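Local coordinates for protein putative acetyltransferase (Nocardia farcinica, PDB 3D9W) that probably transfers an acetyl group from acetyl-coenzyme A to arylamines, at residues Leu16-Tyr21 and Gly29-Thr34; Leu35-Glu40 and Glu94-Gly99; Leu88-Leu93 and Phe98-His103. All blocks are in the same frame, centred on the assembly; numbering follows the deposited sequence.

In the fold
The three contacts lie on the same side of the chain's centre and step from the surface inward. Contact 1 is a salt bridge at the surface, joining helix 18-25 to the loop leading into helix 35-48. Contact 2, centred about 8 Å from the centre of contact 1, is the buried seam between helix 35-48 and the turn that follows helix 82-95. Contact 3, centred about 9 Å from contact 2 and about 12 Å from contact 1, links helix 82-95 with strand 99-107. Phe98 belongs to both contacts 2 and 3. In arylamine N-acetyltransferases the catalytic cysteine sits at the start of a helix like 82-95; contacts 2 and 3 involve its later part and the turn beyond.

Contact 1: residues Leu16-Tyr21 and Gly29-Thr34; sequences LDLDAY and GERAPT
Arg31 reaches across the surface to Asp19, and the charged pair is the main polar tie between the two segments. Both terminal nitrogens of the guanidinium close on one carboxylate oxygen. Arg31 NH2 donates to Asp19 OD1 at 2.7 Å, and Arg31 NH1 to the same Asp19 OD1 at 2.8 Å. The oxygen lies end-on at the guanidinium edge, practically in its plane. The carboxylate and guanidinium planes are 32° apart: NH2 meets OD1 nearly along the C-O axis, whereas NH1 comes in on the syn side and out of the carboxylate plane. The two side chains cross at about a right angle. Arg31 spans the gap because its chain is extended from CG to NE, while the Asp19 side chain, CG beside the backbone N (chi1 -54°), brings its end nearer the loop.

Van der Waals contact adds little: Leu18 CD2 lies 3.8 Å from Arg31 NH1, approaching the guanidinium obliquely, and the two side chains run past each other in opposite directions. Leu18 also rests on Leu96, so it connects this surface patch to the turn just after helix 82-95.

Backbone and capping bonds shape both segments. Asp17, just before helix 18-25, accepts from Ala20 N through OD1 at 2.8 Å, and the donor comes from above the carboxylate plane. In the loop, Arg31 and Pro33 each centre an inverse gamma turn, and Pro33 packs on Phe98. Thr34, the N-cap of helix 35-48, points OG1 at Thr37 N in a weak bond.

What results is a solvent-facing salt bridge between the first turn of an Asp-capped helix and the linker that runs on to the next helix, near the start of the protein's N-terminal helical region.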
# COMPACT_ATOMS: atom_id res chain seq x y z
N LEU A 16 3.65 -17.47 7.84
CA LEU A 16 3.99 -17.05 6.48
C LEU A 16 4.85 -18.06 5.72
O LEU A 16 5.79 -18.63 6.28
CB LEU A 16 4.73 -15.71 6.50
CG LEU A 16 5.28 -15.16 5.18
CD1 LEU A 16 4.17 -14.52 4.38
CD2 LEU A 16 6.37 -14.15 5.46
N ASP A 17 4.52 -18.29 4.46
CA ASP A 17 5.34 -19.19 3.65
C ASP A 17 6.37 -18.25 3.06
O ASP A 17 6.18 -17.70 1.98
CB ASP A 17 4.52 -19.82 2.53
CG ASP A 17 5.34 -20.80 1.71
OD1 ASP A 17 6.56 -20.56 1.52
OD2 ASP A 17 4.76 -21.80 1.23
N LEU A 18 7.46 -18.05 3.79
CA LEU A 18 8.50 -17.13 3.36
C LEU A 18 8.95 -17.35 1.92
O LEU A 18 9.11 -16.40 1.15
CB LEU A 18 9.71 -17.22 4.28
CG LEU A 18 10.73 -16.10 4.06
CD1 LEU A 18 10.12 -14.75 4.46
CD2 LEU A 18 11.98 -16.38 4.85
N ASP A 19 9.13 -18.61 1.55
CA ASP A 19 9.61 -18.91 0.20
C ASP A 19 8.58 -18.65 -0.90
O ASP A 19 8.93 -18.20 -1.98
CB ASP A 19 10.13 -20.34 0.19
CG ASP A 19 11.19 -20.55 1.27
OD1 ASP A 19 12.33 -20.07 1.10
OD2 ASP A 19 10.85 -21.17 2.32
N ALA A 20 7.32 -18.93 -0.63
CA ALA A 20 6.31 -18.66 -1.63
C ALA A 20 6.33 -17.14 -1.86
O ALA A 20 6.42 -16.67 -3.00
CB ALA A 20 4.94 -19.09 -1.12
N TYR A 21 6.27 -16.39 -0.77
CA TYR A 21 6.27 -14.94 -0.82
C TYR A 21 7.48 -14.34 -1.55
O TYR A 21 7.32 -13.60 -2.53
CB TYR A 21 6.21 -14.36 0.60
CG TYR A 21 6.29 -12.86 0.63
CD1 TYR A 21 5.22 -12.06 0.22
CD2 TYR A 21 7.47 -12.22 1.01
CE1 TYR A 21 5.33 -10.66 0.18
CE2 TYR A 21 7.60 -10.83 0.97
CZ TYR A 21 6.52 -10.06 0.56
OH TYR A 21 6.67 -8.69 0.53
N GLY A 29 18.18 -11.41 -2.92
CA GLY A 29 19.34 -11.05 -2.12
C GLY A 29 19.54 -11.91 -0.88
O GLY A 29 18.86 -12.91 -0.68
N GLU A 30 20.49 -11.49 -0.04
CA GLU A 30 20.81 -12.19 1.20
C GLU A 30 19.65 -12.16 2.18
O GLU A 30 19.08 -11.09 2.43
CB GLU A 30 22.04 -11.57 1.86
CG GLU A 30 22.02 -11.64 3.38
CD GLU A 30 23.36 -11.33 4.01
OE1 GLU A 30 23.86 -10.19 3.81
OE2 GLU A 30 23.90 -12.22 4.70
N ARG A 31 19.32 -13.32 2.74
CA ARG A 31 18.21 -13.43 3.68
C ARG A 31 18.48 -13.02 5.11
O ARG A 31 18.24 -13.79 6.04
CB ARG A 31 17.67 -14.85 3.67
CG ARG A 31 17.09 -15.27 2.36
CD ARG A 31 16.13 -16.39 2.60
NE ARG A 31 15.49 -16.83 1.37
CZ ARG A 31 14.55 -17.76 1.33
NH1 ARG A 31 14.15 -18.35 2.45
NH2 ARG A 31 14.01 -18.12 0.17
N ALA A 32 18.97 -11.80 5.30
CA ALA A 32 19.25 -11.30 6.63
C ALA A 32 18.64 -9.91 6.75
O ALA A 32 18.32 -9.27 5.73
CB ALA A 32 20.76 -11.23 6.86
N PRO A 33 18.47 -9.42 7.99
CA PRO A 33 17.91 -8.10 8.29
C PRO A 33 18.84 -6.92 8.04
O PRO A 33 19.09 -6.12 8.95
CB PRO A 33 17.52 -8.22 9.76
CG PRO A 33 18.57 -9.13 10.29
CD PRO A 33 18.65 -10.19 9.23
N THR A 34 19.35 -6.81 6.82
CA THR A 34 20.25 -5.73 6.44
C THR A 34 19.51 -4.67 5.63
O THR A 34 18.52 -4.98 4.95
CB THR A 34 21.46 -6.27 5.61
OG1 THR A 34 20.99 -6.83 4.37
CG2 THR A 34 22.20 -7.36 6.40

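Contact 2: residues Leu35-Glu40 and Glu94-Gly99; sequences LATLRE and ERLGFG
Phe98 carries its ring into the side of helix 35-48, where Thr37 and Leu38 receive it. The bond to its CB leads toward that helix, and CG stands beside the backbone N (chi1 -84°). Further out, CE2 comes to 3.8 Å from Thr37 CG2, a methyl lying at the ring edge, near its plane. At the tip, Phe98 CZ touches both Leu38 N and Thr37 CG2 at 3.8 Å and is 3.9 Å from Leu38 CB, while Phe98 CE1 lies 4.1 Å from that same Leu38 CB. Leu38 CD1 lies over one face of the ring, at a looser distance, so the two helix residues address different sides of it.

Thr37 splits its branches. CG2 stands anti to the backbone N and turns to the ring, with Leu96 CD1 also 4.3 Å from Thr37 CG2, whereas OG1 is hydrogen-bonded to Ala32 O. Leu41, one turn further along helix 35-48, touches both Phe98 and Leu96. Trp133 and Cys135 of strand 132-135 press on Leu38.

Gly97, with positive phi, ends helix 82-95 in a Schellman motif, and the chain turns there, with Phe98 next, its ring against helix 35-48.

No hydrogen bond crosses between the segments: this buried seam is held by dispersion and the exclusion of water, while the threonine hydroxyl keeps its polar partner in the neighbouring loop.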
# COMPACT_ATOMS: atom_id res chain seq x y z
N LEU A 35 19.98 -3.43 5.71
CA LEU A 35 19.35 -2.34 4.97
C LEU A 35 19.30 -2.68 3.48
O LEU A 35 18.38 -2.26 2.78
CB LEU A 35 20.12 -1.01 5.16
CG LEU A 35 19.63 0.20 4.35
CD1 LEU A 35 18.19 0.54 4.70
CD2 LEU A 35 20.52 1.39 4.62
N ALA A 36 20.29 -3.45 3.02
CA ALA A 36 20.35 -3.86 1.62
C ALA A 36 19.14 -4.72 1.28
O ALA A 36 18.53 -4.56 0.22
CB ALA A 36 21.63 -4.62 1.35
N THR A 37 18.78 -5.61 2.19
CA THR A 37 17.63 -6.48 2.00
C THR A 37 16.33 -5.67 2.05
O THR A 37 15.46 -5.82 1.19
CB THR A 37 17.60 -7.58 3.09
OG1 THR A 37 18.53 -8.61 2.74
CG2 THR A 37 16.20 -8.16 3.23
N LEU A 38 16.21 -4.81 3.05
CA LEU A 38 15.01 -3.99 3.20
C LEU A 38 14.77 -3.15 1.96
O LEU A 38 13.64 -3.01 1.51
CB LEU A 38 15.12 -3.07 4.41
CG LEU A 38 13.84 -2.31 4.79
CD1 LEU A 38 12.74 -3.28 5.17
CD2 LEU A 38 14.15 -1.39 5.94
N ARG A 39 15.84 -2.59 1.41
CA ARG A 39 15.70 -1.77 0.21
C ARG A 39 15.22 -2.59 -0.98
O ARG A 39 14.65 -2.04 -1.92
CB ARG A 39 17.02 -1.08 -0.13
CG ARG A 39 17.29 0.19 0.68
CD ARG A 39 18.66 0.75 0.33
NE ARG A 39 18.86 0.92 -1.12
CZ ARG A 39 18.58 2.02 -1.81
NH1 ARG A 39 18.08 3.09 -1.19
NH2 ARG A 39 18.79 2.05 -3.12
N GLU A 40 15.45 -3.91 -0.95
CA GLU A 40 15.00 -4.75 -2.06
C GLU A 40 13.61 -5.32 -1.79
O GLU A 40 12.82 -5.49 -2.71
CB GLU A 40 15.96 -5.91 -2.31
CG GLU A 40 15.79 -6.50 -3.70
CD GLU A 40 16.40 -7.88 -3.82
OE1 GLU A 40 17.51 -8.08 -3.28
OE2 GLU A 40 15.77 -8.75 -4.47
N GLU A 94 9.40 -9.50 9.78
CA GLU A 94 9.63 -10.15 11.06
C GLU A 94 10.44 -11.42 10.83
O GLU A 94 11.52 -11.62 11.40
CB GLU A 94 8.30 -10.49 11.71
CG GLU A 94 8.41 -10.91 13.14
CD GLU A 94 7.06 -11.05 13.79
OE1 GLU A 94 6.33 -12.00 13.44
OE2 GLU A 94 6.71 -10.20 14.64
N ARG A 95 9.91 -12.29 9.97
CA ARG A 95 10.57 -13.54 9.65
C ARG A 95 12.07 -13.39 9.39
O ARG A 95 12.86 -14.17 9.89
CB ARG A 95 9.89 -14.17 8.44
CG ARG A 95 8.60 -14.86 8.80
CD ARG A 95 8.88 -15.96 9.82
NE ARG A 95 9.68 -17.03 9.21
CZ ARG A 95 9.21 -17.96 8.39
NH1 ARG A 95 7.92 -17.97 8.07
NH2 ARG A 95 10.03 -18.86 7.88
N LEU A 96 12.44 -12.37 8.61
CA LEU A 96 13.84 -12.15 8.28
C LEU A 96 14.65 -11.54 9.41
O LEU A 96 15.83 -11.22 9.24
CB LEU A 96 13.93 -11.28 7.03
CG LEU A 96 13.12 -11.85 5.86
CD1 LEU A 96 13.19 -10.92 4.66
CD2 LEU A 96 13.64 -13.22 5.50
N GLY A 97 14.03 -11.38 10.58
CA GLY A 97 14.74 -10.82 11.72
C GLY A 97 14.79 -9.31 11.79
O GLY A 97 15.70 -8.73 12.38
N PHE A 98 13.82 -8.65 11.17
CA PHE A 98 13.76 -7.20 11.19
C PHE A 98 13.01 -6.70 12.41
O PHE A 98 12.26 -7.44 13.05
CB PHE A 98 13.05 -6.68 9.94
CG PHE A 98 13.93 -6.57 8.75
CD1 PHE A 98 14.95 -5.63 8.72
CD2 PHE A 98 13.72 -7.38 7.63
CE1 PHE A 98 15.76 -5.50 7.60
CE2 PHE A 98 14.52 -7.25 6.50
CZ PHE A 98 15.55 -6.30 6.49
N GLY A 99 13.22 -5.43 12.73
CA GLY A 99 12.53 -4.81 13.84
C GLY A 99 11.30 -4.18 13.23
O GLY A 99 11.42 -3.26 12.41

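Contact 3: residues Leu88-Leu93 and Phe98-His103; sequences LFAAAL and FGVTGH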
# COMPACT_ATOMS: atom_id res chain seq x y z
N LEU A 88 1.02 -8.45 5.13
CA LEU A 88 1.84 -9.50 4.55
C LEU A 88 3.31 -9.11 4.64
O LEU A 88 4.15 -9.91 5.03
CB LEU A 88 1.45 -9.72 3.09
CG LEU A 88 2.08 -10.91 2.38
CD1 LEU A 88 1.68 -12.18 3.10
CD2 LEU A 88 1.62 -10.93 0.92
N PHE A 89 3.60 -7.86 4.29
CA PHE A 89 4.96 -7.35 4.33
C PHE A 89 5.54 -7.41 5.74
O PHE A 89 6.72 -7.72 5.93
CB PHE A 89 5.01 -5.91 3.81
CG PHE A 89 6.39 -5.45 3.44
CD1 PHE A 89 7.03 -5.98 2.32
CD2 PHE A 89 7.06 -4.52 4.21
CE1 PHE A 89 8.32 -5.57 1.98
CE2 PHE A 89 8.34 -4.11 3.87
CZ PHE A 89 8.97 -4.64 2.75
N ALA A 90 4.72 -7.12 6.74
CA ALA A 90 5.19 -7.16 8.12
C ALA A 90 5.62 -8.58 8.51
O ALA A 90 6.67 -8.77 9.14
CB ALA A 90 4.10 -6.66 9.06
N ALA A 91 4.81 -9.56 8.15
CA ALA A 91 5.11 -10.96 8.44
C ALA A 91 6.49 -11.34 7.89
O ALA A 91 7.31 -11.92 8.59
CB ALA A 91 4.05 -11.85 7.85
N ALA A 92 6.74 -10.99 6.63
CA ALA A 92 8.02 -11.29 6.00
C ALA A 92 9.16 -10.59 6.73
O ALA A 92 10.17 -11.21 7.06
CB ALA A 92 8.00 -10.87 4.56
N LEU A 93 8.99 -9.30 6.97
CA LEU A 93 10.00 -8.50 7.67
C LEU A 93 10.39 -9.18 8.96
O LEU A 93 11.57 -9.40 9.22
CB LEU A 93 9.47 -7.10 7.97
CG LEU A 93 9.26 -6.20 6.76
CD1 LEU A 93 8.71 -4.87 7.22
CD2 LEU A 93 10.58 -6.02 6.04
N PHE A 98 13.82 -8.65 11.17
CA PHE A 98 13.76 -7.20 11.19
C PHE A 98 13.01 -6.70 12.41
O PHE A 98 12.26 -7.44 13.05
CB PHE A 98 13.05 -6.68 9.94
CG PHE A 98 13.93 -6.57 8.75
CD1 PHE A 98 14.95 -5.63 8.72
CD2 PHE A 98 13.72 -7.38 7.63
CE1 PHE A 98 15.76 -5.50 7.60
CE2 PHE A 98 14.52 -7.25 6.50
CZ PHE A 98 15.55 -6.30 6.49
N GLY A 99 13.22 -5.43 12.73
CA GLY A 99 12.53 -4.81 13.84
C GLY A 99 11.30 -4.18 13.23
O GLY A 99 11.42 -3.26 12.41
N VAL A 100 10.13 -4.67 13.61
CA VAL A 100 8.89 -4.15 13.04
C VAL A 100 7.89 -3.63 14.06
O VAL A 100 7.52 -4.33 15.01
CB VAL A 100 8.21 -5.20 12.17
CG1 VAL A 100 6.91 -4.66 11.62
CG2 VAL A 100 9.13 -5.59 11.03
N THR A 101 7.46 -2.40 13.83
CA THR A 101 6.50 -1.71 14.68
C THR A 101 5.58 -0.92 13.74
O THR A 101 6.02 -0.43 12.71
CB THR A 101 7.25 -0.77 15.67
OG1 THR A 101 6.33 0.01 16.43
CG2 THR A 101 8.17 0.14 14.91
N GLY A 102 4.30 -0.81 14.07
CA GLY A 102 3.41 -0.12 13.16
C GLY A 102 2.97 1.28 13.47
O GLY A 102 3.03 1.74 14.61
N HIS A 103 2.51 1.96 12.43
CA HIS A 103 2.00 3.33 12.51
C HIS A 103 0.80 3.45 11.58
O HIS A 103 0.58 2.60 10.71
CB HIS A 103 3.05 4.36 12.08
CG HIS A 103 4.24 4.45 12.99
ND1 HIS A 103 4.17 4.25 14.35
CD2 HIS A 103 5.53 4.80 12.73
CE1 HIS A 103 5.35 4.47 14.89
NE2 HIS A 103 6.20 4.81 13.93
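Leu93 overlaps Val100 with its CB and the ring of Phe98 with one of its methyls. Leu93 CB meets Val100 CG2 at 3.4 Å, and Leu93 CD1 adds a looser touch on that same Val100 CG2 at 3.9 Å; the two side chains cross at about a right angle. The other branch, CD2, turns to the aromatic residue, with Leu93 CD2 3.8 Å from Phe98 CD2. The fork straddles two residues because CG sits beside the backbone N (chi1 -69°), leaving one methyl for each. Leu93 is also flanked by Leu38 of helix 35-48 and by Leu122 of strand 117-125, so it is wedged between a neighbouring helix and the sheet.

The backbone gives the polar link. Phe98 N donates to Leu93 O at 3.1 Å with an N-H...O angle of 154°, the donor tilted 34° from the carbonyl plane. This is the 6→1 bond of the Schellman motif that ends helix 82-95; its companion, the 5→2 bond, runs from Gly97 N to Glu94 O. The carbonyl oxygen lies as well at the edge of the Phe98 ring, near its plane. From here the chain runs directly into strand 99-107 of the large antiparallel sheet, paired with strand 117-125 through Gly99 and Thr125. This helix-to-strand turn thus joins the helical N-terminal part to the sheet.

Val100 starts its side chain toward the helix, and its second methyl goes to a different residue. CG1, anti to the backbone N, approaches the methyl of Ala90, one turn before Leu93, with Ala90 CB 4.3 Å from Val100 CG1. Trp11, from the N-terminal segment, lies against both Ala90 and Val100.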